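Local coordinates for protein Rv3303c-lpdA (Mycobacterium tuberculosis, PDB 1XDI) that uses NADH or NADPH to reduce quinones such as menadione, with one FAD bound per subunit of a homotetramer, at residues L218-S232 and V356-S370. Sequence-based numbering, arbitrary orientation.
Sequences LPYEDADAALVLEES and VFTRPEIAAVGVPQS
I362 and A225 touch where the first turn of the helix in 218-232 lies on the strand of 356-370, their CA atoms 6.9 Å apart. Past the end of the strand, where the next helix begins, the CA atoms of D222 and Q369 are 6.5 Å apart. D222 caps the helix: its OD1 accepts from A225 N, 3.2 Å away, through the anti lone pair. Its OD2 pairs with K403, which also binds D224.

I362 is the central side chain. Its CG2 meets A225 CB at 3.6 Å and also touches CE2 of the Y220 ring. I362 CD1 lies 4.0 Å from A225 CB, with L218 CD1 more loosely packed against it. The Y220 side chain runs past I362 and V356 in the opposite direction. With CG anti to the backbone N (chi1 -166°), its ring is carried over both. Its OH ends 3.4 Å from A364 CB, so Y220 lies over both strand 353-356, at V356, and strand 361-366, at I362 and A364.

The ends of L229 and T358 meet head-on, with L229 CD2 3.5 Å from T358 CG2. T358 OG1 donates to P360 O, lying 20° out of the carbonyl plane. This bond bridges the turn that holds the cis peptide before P360. V228 CG1 touches the P360 ring at CG. At the other end, the bent chain of E221 lays its carboxylate carbon CD 3.6 Å from P368 CG. A water accepts from S370 N and makes a weak bond to E221 O.

V419 of strand 413-420 backs both A225 and I362. F357, beside V356, touches the FAD and packs on R391 of the second subunit. The contact joins two domains. Helix 223-235, between strands 208-211 and 239-241 of a parallel sheet, probably belongs to the NAD(P)H-binding domain, as in other members of the family. It meets the antiparallel sheet of the dimerisation domain, as expected for a flavoprotein disulfide reductase fold.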
ATOM      1  N   LEU A 218     -36.608  13.578  -5.880  1.00 19.70           N
ATOM      2  CA  LEU A 218     -35.357  13.137  -5.265  1.00 19.22           C
ATOM      3  C   LEU A 218     -34.233  14.017  -5.760  1.00 19.78           C
ATOM      4  O   LEU A 218     -33.629  13.724  -6.786  1.00 22.14           O
ATOM      5  CB  LEU A 218     -35.049  11.698  -5.680  1.00 18.57           C
ATOM      6  CG  LEU A 218     -33.970  10.818  -5.046  1.00 17.21           C
ATOM      7  CD1 LEU A 218     -33.185  10.133  -6.139  1.00 14.58           C
ATOM      8  CD2 LEU A 218     -33.088  11.626  -4.155  1.00 16.38           C
ATOM      9  N   PRO A 219     -33.958  15.130  -5.077  1.00 19.30           N
ATOM     10  CA  PRO A 219     -32.855  15.929  -5.593  1.00 18.75           C
ATOM     11  C   PRO A 219     -31.685  15.051  -5.267  1.00 18.56           C
ATOM     12  O   PRO A 219     -31.704  14.381  -4.249  1.00 17.69           O
ATOM     13  CB  PRO A 219     -32.905  17.182  -4.729  1.00 19.51           C
ATOM     14  CG  PRO A 219     -33.359  16.681  -3.457  1.00 19.55           C
ATOM     15  CD  PRO A 219     -34.447  15.676  -3.805  1.00 19.47           C
ATOM     16  N   TYR A 220     -30.674  15.033  -6.121  1.00 19.55           N
ATOM     17  CA  TYR A 220     -29.531  14.174  -5.889  1.00 19.59           C
ATOM     18  C   TYR A 220     -28.236  14.744  -6.449  1.00 19.32           C
ATOM     19  O   TYR A 220     -28.220  15.313  -7.506  1.00 18.45           O
ATOM     20  CB  TYR A 220     -29.830  12.783  -6.464  1.00 20.22           C
ATOM     21  CG  TYR A 220     -28.853  11.733  -5.979  1.00 22.42           C
ATOM     22  CD1 TYR A 220     -28.809  11.361  -4.620  1.00 20.92           C
ATOM     23  CD2 TYR A 220     -27.860  11.243  -6.839  1.00 23.00           C
ATOM     24  CE1 TYR A 220     -27.797  10.562  -4.139  1.00 22.19           C
ATOM     25  CE2 TYR A 220     -26.837  10.433  -6.368  1.00 24.00           C
ATOM     26  CZ  TYR A 220     -26.799  10.103  -5.021  1.00 23.70           C
ATOM     27  OH  TYR A 220     -25.726   9.378  -4.582  1.00 21.87           O
ATOM     28  N   GLU A 221     -27.142  14.573  -5.725  1.00 20.96           N
ATOM     29  CA  GLU A 221     -25.838  15.121  -6.134  1.00 23.44           C
ATOM     30  C   GLU A 221     -25.385  14.825  -7.554  1.00 21.03           C
ATOM     31  O   GLU A 221     -25.057  15.725  -8.307  1.00 22.15           O
ATOM     32  CB  GLU A 221     -24.720  14.686  -5.147  1.00 26.77           C
ATOM     33  CG  GLU A 221     -23.574  15.724  -4.940  1.00 32.91           C
ATOM     34  CD  GLU A 221     -22.993  15.711  -3.470  1.00 39.72           C
ATOM     35  OE1 GLU A 221     -22.542  14.629  -2.951  1.00 41.64           O
ATOM     36  OE2 GLU A 221     -22.982  16.804  -2.827  1.00 41.79           O
ATOM     37  N   ASP A 222     -25.332  13.564  -7.917  1.00 18.73           N
ATOM     38  CA  ASP A 222     -24.893  13.226  -9.254  1.00 16.49           C
ATOM     39  C   ASP A 222     -26.022  13.390 -10.271  1.00 15.86           C
ATOM     40  O   ASP A 222     -27.069  12.735 -10.179  1.00 15.24           O
ATOM     41  CB  ASP A 222     -24.375  11.807  -9.260  1.00 13.72           C
ATOM     42  CG  ASP A 222     -23.755  11.479 -10.522  1.00 12.39           C
ATOM     43  OD1 ASP A 222     -24.511  11.008 -11.412  1.00  7.72           O
ATOM     44  OD2 ASP A 222     -22.517  11.737 -10.596  1.00 13.15           O
ATOM     45  N   ALA A 223     -25.791  14.261 -11.249  1.00 15.48           N
ATOM     46  CA  ALA A 223     -26.787  14.573 -12.270  1.00 14.44           C
ATOM     47  C   ALA A 223     -27.315  13.368 -13.018  1.00 14.01           C
ATOM     48  O   ALA A 223     -28.528  13.140 -13.079  1.00 14.57           O
ATOM     49  CB  ALA A 223     -26.221  15.578 -13.262  1.00 13.86           C
ATOM     50  N   ASP A 224     -26.414  12.602 -13.607  1.00 12.89           N
ATOM     51  CA  ASP A 224     -26.812  11.413 -14.349  1.00 13.25           C
ATOM     52  C   ASP A 224     -27.741  10.436 -13.557  1.00 13.02           C
ATOM     53  O   ASP A 224     -28.702   9.870 -14.138  1.00 11.34           O
ATOM     54  CB  ASP A 224     -25.540  10.719 -14.865  1.00 14.69           C
ATOM     55  CG  ASP A 224     -24.728  11.624 -15.834  1.00 14.92           C
ATOM     56  OD1 ASP A 224     -25.145  11.740 -17.001  1.00 13.40           O
ATOM     57  OD2 ASP A 224     -23.701  12.225 -15.418  1.00 13.90           O
ATOM     58  N   ALA A 225     -27.486  10.252 -12.250  1.00 11.87           N
ATOM     59  CA  ALA A 225     -28.342   9.362 -11.454  1.00 10.55           C
ATOM     60  C   ALA A 225     -29.733   9.975 -11.342  1.00  9.59           C
ATOM     61  O   ALA A 225     -30.751   9.317 -11.605  1.00  7.71           O
ATOM     62  CB  ALA A 225     -27.773   9.158 -10.064  1.00  9.75           C
ATOM     63  N   ALA A 226     -29.725  11.254 -10.956  1.00  9.03           N
ATOM     64  CA  ALA A 226     -30.913  12.077 -10.744  1.00  9.45           C
ATOM     65  C   ALA A 226     -31.906  11.896 -11.884  1.00 11.06           C
ATOM     66  O   ALA A 226     -33.135  11.639 -11.689  1.00 12.67           O
ATOM     67  CB  ALA A 226     -30.504  13.529 -10.645  1.00  9.08           C
ATOM     68  N   LEU A 227     -31.357  12.015 -13.082  1.00 10.23           N
ATOM     69  CA  LEU A 227     -32.136  11.876 -14.289  1.00  9.30           C
ATOM     70  C   LEU A 227     -32.768  10.518 -14.395  1.00  7.55           C
ATOM     71  O   LEU A 227     -33.958  10.416 -14.678  1.00  6.35           O
ATOM     72  CB  LEU A 227     -31.242  12.096 -15.489  1.00 11.00           C
ATOM     73  CG  LEU A 227     -31.830  13.022 -16.526  1.00  9.56           C
ATOM     74  CD1 LEU A 227     -30.845  13.126 -17.687  1.00 10.64           C
ATOM     75  CD2 LEU A 227     -33.154  12.455 -16.962  1.00 10.55           C
ATOM     76  N   VAL A 228     -31.970   9.482 -14.168  1.00  7.01           N
ATOM     77  CA  VAL A 228     -32.477   8.119 -14.241  1.00  7.05           C
ATOM     78  C   VAL A 228     -33.744   8.049 -13.391  1.00  8.22           C
ATOM     79  O   VAL A 228     -34.744   7.472 -13.797  1.00  6.79           O
ATOM     80  CB  VAL A 228     -31.433   7.043 -13.688  1.00  6.97           C
ATOM     81  CG1 VAL A 228     -32.087   5.670 -13.590  1.00  5.26           C
ATOM     82  CG2 VAL A 228     -30.230   6.926 -14.583  1.00  4.66           C
ATOM     83  N   LEU A 229     -33.717   8.648 -12.204  1.00 10.50           N
ATOM     84  CA  LEU A 229     -34.883   8.539 -11.369  1.00 12.81           C
ATOM     85  C   LEU A 229     -36.016   9.466 -11.755  1.00 13.35           C
ATOM     86  O   LEU A 229     -37.180   9.052 -11.713  1.00 10.96           O
ATOM     87  CB  LEU A 229     -34.482   8.652  -9.896  1.00 15.75           C
ATOM     88  CG  LEU A 229     -34.478   7.211  -9.311  1.00 17.45           C
ATOM     89  CD1 LEU A 229     -33.661   7.192  -8.040  1.00 19.85           C
ATOM     90  CD2 LEU A 229     -35.915   6.705  -9.007  1.00 16.25           C
ATOM     91  N   GLU A 230     -35.680  10.701 -12.136  1.00 14.42           N
ATOM     92  CA  GLU A 230     -36.680  11.670 -12.614  1.00 15.72           C
ATOM     93  C   GLU A 230     -37.472  11.038 -13.780  1.00 15.53           C
ATOM     94  O   GLU A 230     -38.717  10.975 -13.725  1.00 14.96           O
ATOM     95  CB  GLU A 230     -35.997  12.958 -13.105  1.00 17.91           C
ATOM     96  CG  GLU A 230     -36.902  14.156 -13.466  1.00 19.61           C
ATOM     97  CD  GLU A 230     -36.065  15.425 -13.744  1.00 21.80           C
ATOM     98  OE1 GLU A 230     -35.116  15.296 -14.556  1.00 22.52           O
ATOM     99  OE2 GLU A 230     -36.346  16.519 -13.167  1.00 20.93           O
ATOM    100  N   GLU A 231     -36.773  10.567 -14.821  1.00 13.85           N
ATOM    101  CA  GLU A 231     -37.469   9.921 -15.933  1.00 14.51           C
ATOM    102  C   GLU A 231     -38.355   8.779 -15.443  1.00 14.36           C
ATOM    103  O   GLU A 231     -39.458   8.582 -15.955  1.00 13.99           O
ATOM    104  CB  GLU A 231     -36.490   9.324 -16.929  1.00 15.68           C
ATOM    105  CG  GLU A 231     -35.788  10.328 -17.807  1.00 17.84           C
ATOM    106  CD  GLU A 231     -36.720  11.087 -18.724  1.00 18.90           C
ATOM    107  OE1 GLU A 231     -37.742  10.498 -19.189  1.00 20.97           O
ATOM    108  OE2 GLU A 231     -36.397  12.264 -18.990  1.00 17.44           O
ATOM    109  N   SER A 232     -37.864   8.024 -14.457  1.00 14.22           N
ATOM    110  CA  SER A 232     -38.601   6.892 -13.920  1.00 13.01           C
ATOM    111  C   SER A 232     -39.890   7.303 -13.217  1.00 12.42           C
ATOM    112  O   SER A 232     -40.949   6.810 -13.577  1.00 10.40           O
ATOM    113  CB  SER A 232     -37.716   6.075 -12.977  1.00 14.04           C
ATOM    114  OG  SER A 232     -38.397   4.910 -12.484  1.00 15.33           O
ATOM    115  N   VAL A 356     -29.574   5.421  -1.974  1.00  5.60           N
ATOM    116  CA  VAL A 356     -30.988   5.835  -1.893  1.00  4.81           C
ATOM    117  C   VAL A 356     -31.668   4.565  -2.310  1.00  3.92           C
ATOM    118  O   VAL A 356     -31.349   4.039  -3.363  1.00  1.00           O
ATOM    119  CB  VAL A 356     -31.383   6.879  -2.996  1.00  4.48           C
ATOM    120  CG1 VAL A 356     -32.901   7.115  -2.977  1.00  5.33           C
ATOM    121  CG2 VAL A 356     -30.672   8.165  -2.811  1.00  3.44           C
ATOM    122  N   PHE A 357     -32.597   4.062  -1.519  1.00  5.53           N
ATOM    123  CA  PHE A 357     -33.250   2.810  -1.929  1.00  6.75           C
ATOM    124  C   PHE A 357     -34.510   2.859  -2.854  1.00  6.98           C
ATOM    125  O   PHE A 357     -35.602   2.442  -2.451  1.00  7.23           O
ATOM    126  CB  PHE A 357     -33.506   1.948  -0.693  1.00  4.52           C
ATOM    127  CG  PHE A 357     -32.270   1.280  -0.158  1.00  2.55           C
ATOM    128  CD1 PHE A 357     -31.834   0.081  -0.693  1.00  1.00           C
ATOM    129  CD2 PHE A 357     -31.538   1.856   0.896  1.00  1.85           C
ATOM    130  CE1 PHE A 357     -30.689  -0.532  -0.179  1.00  1.00           C
ATOM    131  CE2 PHE A 357     -30.395   1.238   1.407  1.00  1.00           C
ATOM    132  CZ  PHE A 357     -29.978   0.046   0.866  1.00  1.00           C
ATOM    133  N   THR A 358     -34.322   3.340  -4.096  1.00  7.08           N
ATOM    134  CA  THR A 358     -35.382   3.439  -5.112  1.00  8.90           C
ATOM    135  C   THR A 358     -35.262   2.227  -6.012  1.00 11.33           C
ATOM    136  O   THR A 358     -34.529   1.286  -5.690  1.00 11.28           O
ATOM    137  CB  THR A 358     -35.141   4.649  -5.993  1.00  8.29           C
ATOM    138  OG1 THR A 358     -33.774   5.032  -5.846  1.00  6.58           O
ATOM    139  CG2 THR A 358     -36.001   5.815  -5.598  1.00  8.55           C
ATOM    140  N   ARG A 359     -36.007   2.205  -7.113  1.00 12.92           N
ATOM    141  CA  ARG A 359     -35.800   1.117  -8.068  1.00 15.24           C
ATOM    142  C   ARG A 359     -35.615   1.875  -9.372  1.00 15.46           C
ATOM    143  O   ARG A 359     -36.524   2.566  -9.863  1.00 15.96           O
ATOM    144  CB  ARG A 359     -36.955   0.098  -8.132  1.00 17.80           C
ATOM    145  CG  ARG A 359     -36.642  -1.216  -7.312  1.00 24.46           C
ATOM    146  CD  ARG A 359     -37.832  -1.802  -6.454  1.00 28.42           C
ATOM    147  NE  ARG A 359     -38.516  -0.714  -5.752  1.00 32.83           N
ATOM    148  CZ  ARG A 359     -39.762  -0.768  -5.296  1.00 34.52           C
ATOM    149  NH1 ARG A 359     -40.456  -1.891  -5.472  1.00 36.37           N
ATOM    150  NH2 ARG A 359     -40.317   0.302  -4.704  1.00 33.36           N
ATOM    151  N   PRO A 360     -34.367   1.889  -9.874  1.00 14.45           N
ATOM    152  CA  PRO A 360     -33.166   1.263  -9.302  1.00 12.73           C
ATOM    153  C   PRO A 360     -32.554   1.986  -8.113  1.00 12.21           C
ATOM    154  O   PRO A 360     -32.925   3.111  -7.790  1.00 11.01           O
ATOM    155  CB  PRO A 360     -32.192   1.280 -10.462  1.00 12.95           C
ATOM    156  CG  PRO A 360     -32.614   2.544 -11.224  1.00 12.06           C
ATOM    157  CD  PRO A 360     -34.093   2.368 -11.244  1.00 13.88           C
ATOM    158  N   GLU A 361     -31.583   1.315  -7.485  1.00 11.97           N
ATOM    159  CA  GLU A 361     -30.835   1.844  -6.366  1.00  9.50           C
ATOM    160  C   GLU A 361     -29.766   2.822  -6.904  1.00  9.81           C
ATOM    161  O   GLU A 361     -29.329   2.760  -8.062  1.00  9.28           O
ATOM    162  CB  GLU A 361     -30.150   0.692  -5.608  1.00  9.17           C
ATOM    163  CG  GLU A 361     -31.046  -0.128  -4.655  1.00 10.26           C
ATOM    164  CD  GLU A 361     -30.310  -1.282  -3.912  1.00 11.62           C
ATOM    165  OE1 GLU A 361     -29.056  -1.253  -3.826  1.00 12.62           O
ATOM    166  OE2 GLU A 361     -30.989  -2.207  -3.394  1.00 10.89           O
ATOM    167  N   ILE A 362     -29.356   3.743  -6.050  1.00 10.08           N
ATOM    168  CA  ILE A 362     -28.314   4.675  -6.373  1.00  9.49           C
ATOM    169  C   ILE A 362     -27.369   4.741  -5.180  1.00  8.31           C
ATOM    170  O   ILE A 362     -27.799   4.998  -4.066  1.00  7.67           O
ATOM    171  CB  ILE A 362     -28.889   6.034  -6.599  1.00 11.69           C
ATOM    172  CG1 ILE A 362     -30.112   5.888  -7.490  1.00 11.96           C
ATOM    173  CG2 ILE A 362     -27.819   6.962  -7.209  1.00 12.77           C
ATOM    174  CD1 ILE A 362     -30.590   7.185  -8.056  1.00 15.82           C
ATOM    175  N   ALA A 363     -26.091   4.463  -5.415  1.00  7.62           N
ATOM    176  CA  ALA A 363     -25.058   4.540  -4.371  1.00  5.94           C
ATOM    177  C   ALA A 363     -23.895   5.383  -4.904  1.00  4.16           C
ATOM    178  O   ALA A 363     -23.594   5.370  -6.104  1.00  1.00           O
ATOM    179  CB  ALA A 363     -24.546   3.124  -3.991  1.00  5.57           C
ATOM    180  N   ALA A 364     -23.254   6.113  -4.000  1.00  3.14           N
ATOM    181  CA  ALA A 364     -22.114   6.920  -4.365  1.00  3.13           C
ATOM    182  C   ALA A 364     -21.093   6.938  -3.223  1.00  4.46           C
ATOM    183  O   ALA A 364     -21.433   6.552  -2.092  1.00  5.11           O
ATOM    184  CB  ALA A 364     -22.553   8.263  -4.652  1.00  1.00           C
ATOM    185  N   VAL A 365     -19.853   7.366  -3.525  1.00  4.36           N
ATOM    186  CA  VAL A 365     -18.756   7.479  -2.538  1.00  5.28           C
ATOM    187  C   VAL A 365     -17.705   8.443  -3.077  1.00  5.92           C
ATOM    188  O   VAL A 365     -17.394   8.425  -4.275  1.00  5.38           O
ATOM    189  CB  VAL A 365     -17.910   6.192  -2.327  1.00  5.89           C
ATOM    190  CG1 VAL A 365     -17.551   6.054  -0.881  1.00  3.85           C
ATOM    191  CG2 VAL A 365     -18.575   4.988  -2.923  1.00  6.88           C
ATOM    192  N   GLY A 366     -17.128   9.230  -2.175  1.00  5.77           N
ATOM    193  CA  GLY A 366     -16.073  10.140  -2.552  1.00  7.54           C
ATOM    194  C   GLY A 366     -16.456  11.408  -3.286  1.00  8.50           C
ATOM    195  O   GLY A 366     -17.625  11.798  -3.323  1.00  7.28           O
ATOM    196  N   VAL A 367     -15.461  12.021  -3.926  1.00  7.91           N
ATOM    197  CA  VAL A 367     -15.691  13.279  -4.593  1.00 10.18           C
ATOM    198  C   VAL A 367     -16.846  13.249  -5.554  1.00 11.13           C
ATOM    199  O   VAL A 367     -16.934  12.346  -6.350  1.00 13.72           O
ATOM    200  CB  VAL A 367     -14.440  13.757  -5.368  1.00 11.28           C
ATOM    201  CG1 VAL A 367     -14.682  15.150  -5.936  1.00 10.56           C
ATOM    202  CG2 VAL A 367     -13.227  13.805  -4.453  1.00 12.30           C
ATOM    203  N   PRO A 368     -17.757  14.223  -5.488  1.00 10.49           N
ATOM    204  CA  PRO A 368     -18.866  14.186  -6.448  1.00 11.46           C
ATOM    205  C   PRO A 368     -18.382  14.582  -7.838  1.00 12.74           C
ATOM    206  O   PRO A 368     -17.372  15.260  -7.948  1.00 13.09           O
ATOM    207  CB  PRO A 368     -19.848  15.206  -5.883  1.00 10.59           C
ATOM    208  CG  PRO A 368     -19.621  15.102  -4.408  1.00 10.64           C
ATOM    209  CD  PRO A 368     -18.114  15.013  -4.302  1.00  9.94           C
ATOM    210  N   GLN A 369     -19.067  14.176  -8.912  1.00 14.82           N
ATOM    211  CA  GLN A 369     -18.582  14.638 -10.210  1.00 15.74           C
ATOM    212  C   GLN A 369     -18.702  16.162 -10.212  1.00 17.58           C
ATOM    213  O   GLN A 369     -17.874  16.819 -10.850  1.00 17.35           O
ATOM    214  CB  GLN A 369     -19.327  14.061 -11.432  1.00 14.07           C
ATOM    215  CG  GLN A 369     -18.358  14.031 -12.621  1.00 11.21           C
ATOM    216  CD  GLN A 369     -18.904  13.481 -13.915  1.00 10.13           C
ATOM    217  OE1 GLN A 369     -19.472  12.391 -13.970  1.00  9.43           O
ATOM    218  NE2 GLN A 369     -18.696  14.233 -14.987  1.00 10.12           N
ATOM    219  N   SER A 370     -19.703  16.713  -9.493  1.00 19.20           N
ATOM    220  CA  SER A 370     -19.892  18.179  -9.393  1.00 21.62           C
ATOM    221  C   SER A 370     -18.523  18.827  -9.275  1.00 23.34           C
ATOM    222  O   SER A 370     -18.072  19.565 -10.173  1.00 23.10           O
ATOM    223  CB  SER A 370     -20.647  18.595  -8.131  1.00 21.05           C
ATOM    224  OG  SER A 370     -21.893  17.959  -8.002  1.00 24.24           O
TER
HETATM  225  O   HOH W   1     -21.919  14.896  -8.619  1.00  6.29           O